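Local coordinates for IWS1 (Encephalitozoon cuniculi, PDB 2XPP), which probably acts as a nuclear transcription factor of the IWS1 family in the regulation of RNA polymerase II transcription, at residues Lys51-Gln54 with Glu55-Asp59; Glu60-Leu63 with Asp64-Gly68; Met94-Lys98 with Glu99-Thr103; Ser104-Gly107 with Lys108-Tyr111. All coordinates share one frame; numbering follows the deposited sequence.

Contact 1 of 4, residues Lys51-Gln54 with Glu55-Asp59; sequences KALQ and ESLLD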
ATOM      1  N   LYS A  51      -0.206  -2.690 -17.465  1.00 20.43           N
ATOM      2  CA  LYS A  51      -1.370  -3.580 -17.512  1.00 21.32           C
ATOM      3  C   LYS A  51      -0.955  -5.026 -17.802  1.00 22.01           C
ATOM      4  O   LYS A  51      -1.590  -5.955 -17.298  1.00 22.39           O
ATOM      5  CB  LYS A  51      -2.391  -3.099 -18.554  1.00 21.88           C
ATOM      6  CG  LYS A  51      -3.031  -1.724 -18.202  1.00 23.02           C
ATOM      7  CD  LYS A  51      -3.667  -1.697 -16.817  1.00 24.44           C
ATOM      8  CE  LYS A  51      -4.578  -0.502 -16.661  1.00 25.63           C
ATOM      9  NZ  LYS A  51      -4.859  -0.306 -15.219  1.00 23.17           N
ATOM     10  N   ALA A  52       0.126  -5.211 -18.550  1.00 21.44           N
ATOM     11  CA  ALA A  52       0.551  -6.576 -18.915  1.00 22.87           C
ATOM     12  C   ALA A  52       1.150  -7.275 -17.682  1.00 22.12           C
ATOM     13  O   ALA A  52       1.043  -8.500 -17.556  1.00 22.84           O
ATOM     14  CB  ALA A  52       1.554  -6.551 -20.013  1.00 23.74           C
ATOM     15  N   LEU A  53       1.766  -6.502 -16.797  1.00 20.28           N
ATOM     16  CA  LEU A  53       2.382  -7.082 -15.581  1.00 20.29           C
ATOM     17  C   LEU A  53       1.409  -7.238 -14.413  1.00 19.64           C
ATOM     18  O   LEU A  53       1.708  -7.907 -13.398  1.00 18.64           O
ATOM     19  CB  LEU A  53       3.543  -6.230 -15.095  1.00 20.57           C
ATOM     20  CG  LEU A  53       4.867  -6.197 -15.832  1.00 24.31           C
ATOM     21  CD1 LEU A  53       5.783  -5.284 -15.019  1.00 24.55           C
ATOM     22  CD2 LEU A  53       5.450  -7.589 -15.937  1.00 23.29           C
ATOM     23  N   GLN A  54       0.243  -6.606 -14.529  1.00 19.29           N
ATOM     24  CA  GLN A  54      -0.586  -6.381 -13.338  1.00 19.85           C
ATOM     25  C   GLN A  54      -0.997  -7.638 -12.598  1.00 18.51           C
ATOM     26  O   GLN A  54      -0.876  -7.723 -11.350  1.00 17.52           O
ATOM     27  CB  GLN A  54      -1.841  -5.561 -13.677  1.00 20.57           C
ATOM     28  CG  GLN A  54      -2.614  -5.183 -12.406  1.00 23.02           C
ATOM     29  CD  GLN A  54      -3.658  -4.121 -12.664  1.00 25.59           C
ATOM     30  OE1 GLN A  54      -4.859  -4.423 -12.642  1.00 23.81           O
ATOM     31  NE2 GLN A  54      -3.205  -2.870 -12.977  1.00 22.10           N
ATOM     32  N   GLU A  55      -1.536  -8.600 -13.332  1.00 19.91           N
ATOM     33  CA  GLU A  55      -2.012  -9.805 -12.673  1.00 21.30           C
ATOM     34  C   GLU A  55      -0.890 -10.590 -12.025  1.00 20.73           C
ATOM     35  O   GLU A  55      -1.086 -11.140 -10.959  1.00 20.66           O
ATOM     36  CB  GLU A  55      -2.735 -10.715 -13.641  1.00 22.88           C
ATOM     37  CG  GLU A  55      -4.187 -10.318 -13.884  1.00 27.58           C
ATOM     38  CD  GLU A  55      -5.009 -10.224 -12.582  1.00 31.02           C
ATOM     39  OE1 GLU A  55      -5.272 -11.253 -11.922  1.00 34.12           O
ATOM     40  OE2 GLU A  55      -5.387  -9.103 -12.232  1.00 34.10           O
ATOM     41  N   SER A  56       0.256 -10.676 -12.702  1.00 20.13           N
ATOM     42  CA  SER A  56       1.419 -11.367 -12.146  1.00 20.86           C
ATOM     43  C   SER A  56       1.892 -10.674 -10.888  1.00 18.89           C
ATOM     44  O   SER A  56       2.202 -11.326  -9.890  1.00 19.26           O
ATOM     45  CB  SER A  56       2.581 -11.403 -13.131  1.00 21.11           C
ATOM     46  OG  SER A  56       2.272 -12.204 -14.238  1.00 27.11           O
ATOM     47  N   LEU A  57       1.937  -9.333 -10.910  1.00 16.92           N
ATOM     48  CA  LEU A  57       2.326  -8.574  -9.737  1.00 16.06           C
ATOM     49  C   LEU A  57       1.374  -8.858  -8.550  1.00 15.32           C
ATOM     50  O   LEU A  57       1.833  -9.088  -7.418  1.00 15.37           O
ATOM     51  CB  LEU A  57       2.406  -7.072 -10.067  1.00 14.99           C
ATOM     52  CG  LEU A  57       3.574  -6.638 -10.939  1.00 15.10           C
ATOM     53  CD1 LEU A  57       3.303  -5.220 -11.399  1.00 17.63           C
ATOM     54  CD2 LEU A  57       4.898  -6.709 -10.180  1.00 16.47           C
ATOM     55  N   LEU A  58       0.071  -8.879  -8.808  1.00 17.00           N
ATOM     56  CA  LEU A  58      -0.902  -9.086  -7.734  1.00 16.38           C
ATOM     57  C   LEU A  58      -0.754 -10.518  -7.210  1.00 17.35           C
ATOM     58  O   LEU A  58      -0.754 -10.737  -5.991  1.00 17.78           O
ATOM     59  CB  LEU A  58      -2.323  -8.845  -8.238  1.00 16.49           C
ATOM     60  CG  LEU A  58      -2.658  -7.382  -8.524  1.00 13.85           C
ATOM     61  CD1 LEU A  58      -4.020  -7.269  -9.205  1.00 18.09           C
ATOM     62  CD2 LEU A  58      -2.612  -6.558  -7.166  1.00 15.85           C
ATOM     63  N   ASP A  59      -0.590 -11.472  -8.139  1.00 19.78           N
ATOM     64  CA  ASP A  59      -0.419 -12.899  -7.803  1.00 20.73           C
ATOM     65  C   ASP A  59       0.846 -13.141  -6.969  1.00 20.75           C
ATOM     66  O   ASP A  59       0.873 -14.052  -6.113  1.00 20.85           O
ATOM     67  CB  ASP A  59      -0.356 -13.776  -9.061  1.00 22.12           C
ATOM     68  CG  ASP A  59      -1.707 -13.992  -9.708  1.00 26.01           C
ATOM     69  OD1 ASP A  59      -2.734 -13.594  -9.123  1.00 26.56           O
ATOM     70  OD2 ASP A  59      -1.753 -14.603 -10.809  1.00 28.26           O
TER
HETATM   71  O   HOH W   1      -2.159  -8.407 -16.137  1.00 22.24           O
HETATM   72  O   HOH W   2       0.482 -10.386 -15.694  1.00 19.61           O
HETATM   73  O   HOH W   3      -5.459  -6.890 -13.832  1.00 34.71           O

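Contact 2 of 4, residues Glu60-Leu63 with Asp64-Gly68; sequences EGIL and DEIKG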
ATOM      1  N   GLU A  60       1.886 -12.350  -7.228  1.00 19.60           N
ATOM      2  CA  GLU A  60       3.131 -12.467  -6.507  1.00 19.62           C
ATOM      3  C   GLU A  60       3.171 -11.641  -5.224  1.00 17.92           C
ATOM      4  O   GLU A  60       4.228 -11.541  -4.594  1.00 18.08           O
ATOM      5  CB  GLU A  60       4.342 -12.166  -7.396  1.00 19.57           C
ATOM      6  CG  GLU A  60       4.610 -13.270  -8.462  1.00 24.95           C
ATOM      7  CD  GLU A  60       4.768 -14.696  -7.877  1.00 26.27           C
ATOM      8  OE1 GLU A  60       5.705 -14.936  -7.079  1.00 26.89           O
ATOM      9  OE2 GLU A  60       3.957 -15.591  -8.214  1.00 28.39           O
ATOM     10  N   GLY A  61       2.029 -11.064  -4.838  1.00 17.62           N
ATOM     11  CA  GLY A  61       1.910 -10.380  -3.518  1.00 17.55           C
ATOM     12  C   GLY A  61       2.513  -8.989  -3.480  1.00 17.34           C
ATOM     13  O   GLY A  61       2.937  -8.503  -2.420  1.00 16.00           O
ATOM     14  N   ILE A  62       2.500  -8.295  -4.623  1.00 16.16           N
ATOM     15  CA  ILE A  62       3.141  -6.978  -4.670  1.00 15.05           C
ATOM     16  C   ILE A  62       2.425  -6.001  -3.712  1.00 13.74           C
ATOM     17  O   ILE A  62       3.003  -4.951  -3.342  1.00 13.76           O
ATOM     18  CB  ILE A  62       3.202  -6.379  -6.114  1.00 14.55           C
ATOM     19  CG1 ILE A  62       4.264  -5.265  -6.237  1.00 15.30           C
ATOM     20  CG2 ILE A  62       1.835  -5.810  -6.508  1.00 15.11           C
ATOM     21  CD1 ILE A  62       5.680  -5.747  -6.001  1.00 16.05           C
ATOM     22  N   LEU A  63       1.170  -6.276  -3.357  1.00 14.41           N
ATOM     23  CA  LEU A  63       0.495  -5.400  -2.420  1.00 13.29           C
ATOM     24  C   LEU A  63       1.203  -5.340  -1.082  1.00 12.44           C
ATOM     25  O   LEU A  63       1.087  -4.310  -0.380  1.00 13.40           O
ATOM     26  CB  LEU A  63      -1.021  -5.716  -2.231  1.00 12.50           C
ATOM     27  CG  LEU A  63      -1.810  -5.507  -3.510  1.00 12.23           C
ATOM     28  CD1 LEU A  63      -3.259  -5.997  -3.310  1.00 15.05           C
ATOM     29  CD2 LEU A  63      -1.821  -4.043  -4.013  1.00 13.45           C
ATOM     30  N   ASP A  64       1.913  -6.412  -0.710  1.00 13.59           N
ATOM     31  CA  ASP A  64       2.717  -6.420   0.536  1.00 15.62           C
ATOM     32  C   ASP A  64       3.794  -5.340   0.487  1.00 15.04           C
ATOM     33  O   ASP A  64       4.006  -4.630   1.500  1.00 14.45           O
ATOM     34  CB  ASP A  64       3.421  -7.780   0.741  1.00 16.58           C
ATOM     35  CG  ASP A  64       2.463  -8.937   0.995  1.00 22.90           C
ATOM     36  OD1 ASP A  64       1.222  -8.772   1.034  1.00 26.05           O
ATOM     37  OD2 ASP A  64       2.986 -10.058   1.151  1.00 23.83           O
ATOM     38  N   GLU A  65       4.487  -5.205  -0.652  1.00 13.86           N
ATOM     39  CA  GLU A  65       5.591  -4.219  -0.783  1.00 14.14           C
ATOM     40  C   GLU A  65       5.014  -2.811  -0.894  1.00 13.14           C
ATOM     41  O   GLU A  65       5.561  -1.862  -0.314  1.00 12.89           O
ATOM     42  CB  GLU A  65       6.471  -4.498  -2.017  1.00 14.77           C
ATOM     43  CG  GLU A  65       7.454  -5.654  -1.722  1.00 17.46           C
ATOM     44  CD  GLU A  65       6.751  -6.978  -1.480  1.00 20.24           C
ATOM     45  OE1 GLU A  65       5.787  -7.336  -2.215  1.00 19.89           O
ATOM     46  OE2 GLU A  65       7.158  -7.690  -0.543  1.00 23.34           O
ATOM     47  N   ILE A  66       3.895  -2.676  -1.620  1.00 12.17           N
ATOM     48  CA  ILE A  66       3.251  -1.353  -1.715  1.00 12.06           C
ATOM     49  C   ILE A  66       2.831  -0.876  -0.306  1.00 12.78           C
ATOM     50  O   ILE A  66       3.123   0.276   0.088  1.00 10.71           O
ATOM     51  CB  ILE A  66       2.092  -1.333  -2.696  1.00 11.95           C
ATOM     52  CG1 ILE A  66       2.662  -1.500  -4.122  1.00 13.63           C
ATOM     53  CG2 ILE A  66       1.356   0.034  -2.604  1.00 13.34           C
ATOM     54  CD1 ILE A  66       1.505  -1.799  -5.176  1.00 13.17           C
ATOM     55  N   LYS A  67       2.175  -1.766   0.443  1.00 12.14           N
ATOM     56  CA  LYS A  67       1.823  -1.514   1.853  1.00 12.58           C
ATOM     57  C   LYS A  67       3.055  -1.081   2.664  1.00 13.48           C
ATOM     58  O   LYS A  67       3.008  -0.084   3.375  1.00 12.48           O
ATOM     59  CB  LYS A  67       1.264  -2.774   2.476  1.00 13.70           C
ATOM     60  CG  LYS A  67       0.926  -2.650   3.988  1.00 15.32           C
ATOM     61  CD  LYS A  67       0.420  -3.991   4.501  1.00 17.68           C
ATOM     62  CE  LYS A  67      -0.063  -3.865   5.907  1.00 22.99           C
ATOM     63  NZ  LYS A  67      -0.261  -5.277   6.428  1.00 27.46           N
ATOM     64  N   GLY A  68       4.126  -1.863   2.575  1.00 13.88           N
ATOM     65  CA  GLY A  68       5.389  -1.520   3.287  1.00 13.68           C
ATOM     66  C   GLY A  68       5.900  -0.131   2.984  1.00 13.45           C
ATOM     67  O   GLY A  68       6.352   0.604   3.898  1.00 13.39           O
TER

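Contact 3 of 4, residues Met94-Lys98 with Glu99-Thr103; sequences MKIHK and EHLVT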
ATOM      1  N   MET A  94      -5.278  -0.592 -10.133  1.00 17.30           N
ATOM      2  CA  MET A  94      -5.182  -2.063 -10.084  1.00 16.78           C
ATOM      3  C   MET A  94      -6.518  -2.763  -9.851  1.00 17.59           C
ATOM      4  O   MET A  94      -7.366  -2.261  -9.082  1.00 17.55           O
ATOM      5  CB  MET A  94      -4.187  -2.455  -8.976  1.00 16.37           C
ATOM      6  CG  MET A  94      -2.789  -2.130  -9.385  1.00 17.13           C
ATOM      7  SD  MET A  94      -1.697  -2.416  -7.989  1.00 18.52           S
ATOM      8  CE  MET A  94      -0.165  -2.702  -8.843  1.00 22.18           C
ATOM      9  N   LYS A  95      -6.722  -3.921 -10.513  1.00 17.22           N
ATOM     10  CA  LYS A  95      -7.963  -4.676 -10.342  1.00 18.51           C
ATOM     11  C   LYS A  95      -7.837  -5.550  -9.074  1.00 18.88           C
ATOM     12  O   LYS A  95      -7.623  -6.757  -9.159  1.00 18.96           O
ATOM     13  CB  LYS A  95      -8.275  -5.538 -11.575  1.00 19.34           C
ATOM     14  CG  LYS A  95      -8.595  -4.691 -12.791  1.00 24.67           C
ATOM     15  CD  LYS A  95      -9.052  -5.492 -13.994  1.00 29.85           C
ATOM     16  CE  LYS A  95      -9.244  -4.575 -15.204  1.00 34.21           C
ATOM     17  NZ  LYS A  95      -9.692  -5.285 -16.478  1.00 37.43           N
ATOM     18  N   ILE A  96      -8.045  -4.896  -7.934  1.00 16.95           N
ATOM     19  CA  ILE A  96      -7.846  -5.470  -6.594  1.00 17.29           C
ATOM     20  C   ILE A  96      -9.136  -6.052  -6.042  1.00 17.69           C
ATOM     21  O   ILE A  96     -10.173  -5.367  -5.988  1.00 19.12           O
ATOM     22  CB  ILE A  96      -7.214  -4.414  -5.682  1.00 15.45           C
ATOM     23  CG1 ILE A  96      -5.762  -4.137  -6.134  1.00 17.44           C
ATOM     24  CG2 ILE A  96      -7.240  -4.858  -4.249  1.00 17.81           C
ATOM     25  CD1 ILE A  96      -5.131  -2.871  -5.472  1.00 17.09           C
ATOM     26  N   HIS A  97      -9.080  -7.309  -5.632  1.00 18.27           N
ATOM     27  CA  HIS A  97     -10.277  -8.005  -5.227  1.00 18.78           C
ATOM     28  C   HIS A  97     -10.117  -8.467  -3.791  1.00 18.24           C
ATOM     29  O   HIS A  97      -9.045  -8.325  -3.194  1.00 16.59           O
ATOM     30  CB  HIS A  97     -10.590  -9.182  -6.178  1.00 21.63           C
ATOM     31  CG  HIS A  97     -10.799  -8.762  -7.613  1.00 26.42           C
ATOM     32  ND1 HIS A  97     -11.473  -7.609  -7.970  1.00 31.52           N
ATOM     33  CD2 HIS A  97     -10.391  -9.328  -8.773  1.00 30.50           C
ATOM     34  CE1 HIS A  97     -11.487  -7.495  -9.288  1.00 33.69           C
ATOM     35  NE2 HIS A  97     -10.841  -8.527  -9.801  1.00 33.25           N
ATOM     36  N   LYS A  98     -11.196  -9.027  -3.243  1.00 18.86           N
ATOM     37  CA  LYS A  98     -11.199  -9.446  -1.839  1.00 20.18           C
ATOM     38  C   LYS A  98      -9.954 -10.219  -1.388  1.00 20.02           C
ATOM     39  O   LYS A  98      -9.382  -9.910  -0.353  1.00 18.49           O
ATOM     40  CB  LYS A  98     -12.476 -10.260  -1.606  1.00 21.92           C
ATOM     41  CG  LYS A  98     -12.541 -10.920  -0.226  1.00 28.89           C
ATOM     42  CD  LYS A  98     -13.799 -11.802  -0.100  1.00 36.05           C
ATOM     43  CE  LYS A  98     -13.832 -12.983  -1.081  1.00 41.40           C
ATOM     44  NZ  LYS A  98     -14.653 -12.696  -2.311  1.00 44.87           N
ATOM     45  N   GLU A  99      -9.557 -11.237  -2.151  1.00 21.34           N
ATOM     46  CA  GLU A  99      -8.449 -12.111  -1.765  1.00 21.77           C
ATOM     47  C   GLU A  99      -7.135 -11.379  -1.701  1.00 19.49           C
ATOM     48  O   GLU A  99      -6.352 -11.585  -0.770  1.00 20.63           O
ATOM     49  CB  GLU A  99      -8.356 -13.325  -2.702  1.00 22.72           C
ATOM     50  CG  GLU A  99      -9.608 -14.242  -2.670  1.00 30.71           C
ATOM     51  CD  GLU A  99     -10.786 -13.774  -3.558  1.00 35.13           C
ATOM     52  OE1 GLU A  99     -10.675 -12.748  -4.337  1.00 34.08           O
ATOM     53  OE2 GLU A  99     -11.841 -14.463  -3.450  1.00 38.86           O
ATOM     54  N   HIS A 100      -6.897 -10.467  -2.646  1.00 16.96           N
ATOM     55  CA  HIS A 100      -5.709  -9.621  -2.618  1.00 15.91           C
ATOM     56  C   HIS A 100      -5.639  -8.759  -1.347  1.00 15.74           C
ATOM     57  O   HIS A 100      -4.562  -8.582  -0.774  1.00 15.95           O
ATOM     58  CB  HIS A 100      -5.702  -8.645  -3.813  1.00 14.97           C
ATOM     59  CG  HIS A 100      -5.770  -9.317  -5.145  1.00 16.16           C
ATOM     60  ND1 HIS A 100      -6.665  -8.939  -6.128  1.00 17.71           N
ATOM     61  CD2 HIS A 100      -4.995 -10.285  -5.687  1.00 15.83           C
ATOM     62  CE1 HIS A 100      -6.484  -9.703  -7.191  1.00 19.58           C
ATOM     63  NE2 HIS A 100      -5.472 -10.531  -6.946  1.00 20.54           N
ATOM     64  N   LEU A 101      -6.789  -8.215  -0.946  1.00 16.94           N
ATOM     65  CA  LEU A 101      -6.873  -7.333   0.230  1.00 16.90           C
ATOM     66  C   LEU A 101      -6.696  -8.119   1.538  1.00 18.24           C
ATOM     67  O   LEU A 101      -5.951  -7.681   2.439  1.00 17.81           O
ATOM     68  CB  LEU A 101      -8.211  -6.601   0.219  1.00 15.78           C
ATOM     69  CG  LEU A 101      -8.353  -5.595  -0.937  1.00 15.28           C
ATOM     70  CD1 LEU A 101      -9.794  -5.162  -1.068  1.00 17.97           C
ATOM     71  CD2 LEU A 101      -7.352  -4.403  -0.729  1.00 18.01           C
ATOM     72  N   VAL A 102      -7.324  -9.287   1.625  1.00 19.30           N
ATOM     73  CA  VAL A 102      -7.252 -10.063   2.877  1.00 22.00           C
ATOM     74  C   VAL A 102      -5.814 -10.499   3.110  1.00 22.13           C
ATOM     75  O   VAL A 102      -5.267 -10.293   4.220  1.00 23.18           O
ATOM     76  CB  VAL A 102      -8.233 -11.213   2.873  1.00 22.94           C
ATOM     77  CG1 VAL A 102      -8.022 -12.151   4.080  1.00 25.54           C
ATOM     78  CG2 VAL A 102      -9.661 -10.656   2.869  1.00 23.92           C
ATOM     79  N   THR A 103      -5.155 -11.007   2.070  1.00 21.48           N
ATOM     80  CA  THR A 103      -3.787 -11.532   2.258  1.00 22.83           C
ATOM     81  C   THR A 103      -2.695 -10.491   2.509  1.00 21.27           C
ATOM     82  O   THR A 103      -1.720 -10.747   3.248  1.00 20.27           O
ATOM     83  CB  THR A 103      -3.363 -12.462   1.114  1.00 25.53           C
ATOM     84  OG1 THR A 103      -3.200 -11.683  -0.063  1.00 26.18           O
ATOM     85  CG2 THR A 103      -4.403 -13.562   0.881  1.00 24.83           C
TER

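Contact 4 of 4, residues Ser104-Gly107 with Lys108-Tyr111; sequences SGVG and KIVY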
ATOM      1  N   SER A 104      -2.862  -9.321   1.892  1.00 19.60           N
ATOM      2  CA  SER A 104      -1.900  -8.242   1.988  1.00 18.62           C
ATOM      3  C   SER A 104      -2.095  -7.317   3.159  1.00 18.05           C
ATOM      4  O   SER A 104      -1.096  -6.819   3.684  1.00 18.96           O
ATOM      5  CB  SER A 104      -1.840  -7.367   0.711  1.00 17.15           C
ATOM      6  OG  SER A 104      -3.008  -6.525   0.606  1.00 18.79           O
ATOM      7  N   GLY A 105      -3.350  -7.065   3.568  1.00 18.55           N
ATOM      8  CA  GLY A 105      -3.623  -6.011   4.593  1.00 17.60           C
ATOM      9  C   GLY A 105      -3.369  -4.584   4.159  1.00 17.48           C
ATOM     10  O   GLY A 105      -3.336  -3.650   4.981  1.00 16.53           O
ATOM     11  N   VAL A 106      -3.211  -4.391   2.851  1.00 16.92           N
ATOM     12  CA  VAL A 106      -2.951  -3.020   2.344  1.00 15.49           C
ATOM     13  C   VAL A 106      -4.116  -2.075   2.648  1.00 15.39           C
ATOM     14  O   VAL A 106      -3.896  -0.862   2.804  1.00 15.10           O
ATOM     15  CB  VAL A 106      -2.540  -3.032   0.838  1.00 14.18           C
ATOM     16  CG1 VAL A 106      -3.708  -3.409  -0.066  1.00 15.43           C
ATOM     17  CG2 VAL A 106      -1.985  -1.639   0.413  1.00 14.24           C
ATOM     18  N   GLY A 107      -5.346  -2.617   2.745  1.00 14.99           N
ATOM     19  CA  GLY A 107      -6.462  -1.814   3.186  1.00 15.63           C
ATOM     20  C   GLY A 107      -6.237  -1.104   4.520  1.00 15.33           C
ATOM     21  O   GLY A 107      -6.775  -0.002   4.726  1.00 15.61           O
ATOM     22  N   LYS A 108      -5.460  -1.722   5.405  1.00 14.47           N
ATOM     23  CA  LYS A 108      -5.287  -1.176   6.752  1.00 15.79           C
ATOM     24  C   LYS A 108      -4.481   0.107   6.702  1.00 14.63           C
ATOM     25  O   LYS A 108      -4.819   1.052   7.400  1.00 15.52           O
ATOM     26  CB  LYS A 108      -4.680  -2.192   7.693  1.00 15.56           C
ATOM     27  CG  LYS A 108      -5.669  -3.335   7.889  1.00 17.47           C
ATOM     28  CD  LYS A 108      -5.048  -4.485   8.500  1.00 23.91           C
ATOM     29  CE  LYS A 108      -6.080  -5.565   8.731  1.00 25.63           C
ATOM     30  NZ  LYS A 108      -5.395  -6.646   9.414  1.00 30.10           N
ATOM     31  N   ILE A 109      -3.427   0.134   5.893  1.00 13.55           N
ATOM     32  CA  ILE A 109      -2.632   1.390   5.781  1.00 13.25           C
ATOM     33  C   ILE A 109      -3.387   2.451   4.982  1.00 13.29           C
ATOM     34  O   ILE A 109      -3.372   3.624   5.350  1.00 12.68           O
ATOM     35  CB  ILE A 109      -1.178   1.175   5.258  1.00 12.69           C
ATOM     36  CG1 ILE A 109      -0.330   2.473   5.425  1.00 12.84           C
ATOM     37  CG2 ILE A 109      -1.140   0.728   3.761  1.00 11.89           C
ATOM     38  CD1 ILE A 109      -0.170   3.009   6.875  1.00 15.13           C
ATOM     39  N   VAL A 110      -4.109   2.031   3.940  1.00 12.36           N
ATOM     40  CA  VAL A 110      -4.907   3.011   3.193  1.00 12.98           C
ATOM     41  C   VAL A 110      -6.016   3.588   4.078  1.00 13.78           C
ATOM     42  O   VAL A 110      -6.277   4.799   4.020  1.00 15.20           O
ATOM     43  CB  VAL A 110      -5.461   2.408   1.888  1.00 12.24           C
ATOM     44  CG1 VAL A 110      -6.432   3.419   1.186  1.00 14.29           C
ATOM     45  CG2 VAL A 110      -4.259   1.988   0.954  1.00 13.17           C
ATOM     46  N   TYR A 111      -6.631   2.722   4.909  1.00 15.03           N
ATOM     47  CA  TYR A 111      -7.625   3.175   5.847  1.00 16.62           C
ATOM     48  C   TYR A 111      -7.009   4.237   6.774  1.00 17.48           C
ATOM     49  O   TYR A 111      -7.626   5.296   7.028  1.00 18.08           O
ATOM     50  CB  TYR A 111      -8.285   2.015   6.609  1.00 16.79           C
ATOM     51  CG  TYR A 111      -9.383   2.558   7.492  1.00 20.92           C
ATOM     52  CD1 TYR A 111     -10.637   2.887   6.955  1.00 27.46           C
ATOM     53  CD2 TYR A 111      -9.122   2.862   8.835  1.00 24.30           C
ATOM     54  CE1 TYR A 111     -11.632   3.440   7.750  1.00 29.47           C
ATOM     55  CE2 TYR A 111     -10.108   3.425   9.640  1.00 26.97           C
ATOM     56  CZ  TYR A 111     -11.361   3.694   9.091  1.00 31.18           C
ATOM     57  OH  TYR A 111     -12.348   4.233   9.899  1.00 35.90           O
TER

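Contact 1 of 4, residues Lys51-Gln54 with Glu55-Asp59
Leu53 and Gln54 lend their carbonyl oxygens to the first turn of helix 54-59: Leu57 N donates to Leu53 O at 2.9 Å, and Leu58 N donates to Gln54 O at 2.9 Å. Just before, the backbone keeps helical angles, but two waters bridge carbonyls and amides that a regular helix would pair directly. Water 1 donates to Lys51 O and accepts from Glu55 N at 2.9 Å; water 2 joins Ala52 O to Ser56 N in the same way. Leucine suits position 57 because it can bend back over the preceding turn, where Leu57 CD1 lies 3.8 Å from Leu53 CB, while Leu53 also packs on Val6 and Ile9 of helix 5-30. Gln54 lies alongside Leu58 and points the same way, with Gln54 CG 4.1 Å from Leu58 CD1. With CG anti to the backbone N (chi1 -173°) and the chain extended, the Gln54 amide reaches the loop after helix 81-92. There OE1 accepts from Lys95 N, and NE2 makes a weak bond to Thr93 O. Water 3 donates both to Gln54 OE1 and, at 2.7 Å, to Glu55 OE2. A buried glutamine is thus satisfied as donor and acceptor, two bonds holding its carbonyl oxygen.

Contact 2 of 4, residues Glu60-Leu63 with Asp64-Gly68
Glu65 reaches back along its helix toward Gly61 and Ile62. Glu65 CB rests 3.7 Å from Ile62 O, one turn earlier. The chain then bends at chi2 (65°), which curls the carboxylate back toward the start of the helix instead of letting it run outward. At the tip Glu65 OE1 lies 3.6 Å from Ile62 CA and 4.1 Å from Ile62 CD1, the two side chains crossing at about a right angle. Glu65 OE1 is also only 3.1 Å from Gly61 O, two acceptors that do not bond each other; Lys14 of helix 5-30, which forms a salt bridge with OE1 and donates to Glu60 O, would be expected to ease their repulsion, while Gln18 donates to OE2. A carboxylate therefore suits this buried place, and the lysine would be expected to favour its ionised form. On another flank Ile66 CD1 meets Leu63 CD2 at 4.2 Å, two branched chains that pack toward Leu91 of helix 81-92. Asp64 N donates to Gly61 O at 2.9 Å, and Ile66 N and Lys67 N then take up the regular bonds to Ile62 O and Leu63 O. Gly61 has positive phi, which glycine adopts readily; it is the C-prime residue of a Schellman motif, with Gly61 N bonded to Leu58 O and Ile62 N to Leu57 O, ending helix 54-59 just where helix 62-70 begins.

Contact 3 of 4, residues Met94-Lys98 with Glu99-Thr103
The backbone N-H of His97 is held by the ring of His100 at the N terminus of helix 98-104, where His97 is the N-cap residue, within the TFIIS N-terminal, helical bundle-like domain. His100, three residues on, turns its ring so that His100 ND1 accepts from His97 N at 3.0 Å, in a bond of 161° that lies close to the ring plane. This resembles the half of a capping box that returns from the third helical residue to the N-cap; a histidine can do it because ND1 sits near its own backbone and can accept in the ring plane, consistent with that nitrogen carrying no hydrogen. The two rings are only 28° from parallel but so far slid apart, with centroids separated by 5.9 Å, that they barely overlap.

Next to the cap is an apolar contact. Ile96 CG2 meets Leu101 CD2 at 3.6 Å, the side chains crossing at about a right angle, and both residues pack on Trp134 of helix 121-138; beta-branched and gamma-branched chains fill that side well. Outward, Lys98 bends at chi3 (63°) and again at chi4, bringing Lys98 NZ within 3.5 Å of Glu99 OE2 in a long salt bridge, and Lys98 and Leu101 each pack on an apolar side chain of another protein chain. Further out, His97 ND1 makes a weak hydrogen bond to Glu137, and one face of the His97 ring carries Lys95 O, 3.7 Å above the plane and over the ring centre.

Contact 4 of 4, residues Ser104-Gly107 with Lys108-Tyr111
Gly105 opens helix 106-115 by accepting at its O from Lys108 N at 2.9 Å, after which Val110 N to Val106 O and Tyr111 N to Gly107 O, at 2.7 Å, set the helical pattern. Gly105 has positive phi, as glycine readily allows, and marks the break between two helices. Ser104 spans that break: Ser104 OG accepts from Val106 N at 3.1 Å, closing an ST turn, and also bonds to His100 O of the preceding turn. Lysine suits position 108 because its methylenes can lie against the turn while its charge leaves it; Lys108 CB is 3.4 Å from Gly105 O and the extended chain carries NZ away. On the inner side, a chi1 of 70° sets Val106 CG1 between the backbone N and the carbonyl carbon and turns the other branch toward the following turn, where Val106 CG2 lies 4.2 Å from Ile109 CG2 and 4.3 Å from Val110 CG2. Val110, small and branched, fits closely over the turn, with Val110 CG2 3.4 Å from Val106 O. Val106 and Val110 both pack on Trp134 of helix 121-138, and Val110 additionally on Leu88 and Leu91 of helix 81-92, whereas Ile109 touches Leu70 of helix 62-70 and an aromatic side chain of another protein.

In the fold
Following the chain from its N terminus, the four contacts come in series; each is local, and none nests in or crosses another. Contact 1 starts helix 54-59 after the loop that follows helix 36-48, and contact 2 spans the turn into helix 62-70, so the two adjoin. Contact 3 opens helix 98-104 after the loop from helix 81-92, and contact 4 continues from it into helix 106-115. Across the fold, contact 1 meets contact 3 through Leu58 and His100, and contact 2 meets contact 3 through Leu63 CD1 and His100 CB, 3.6 Å apart. Contact 2 also reaches contact 4 where Lys67 NZ bonds to Ser104 O, while contacts 1 and 4 stay apart, nearest atoms about 8 Å.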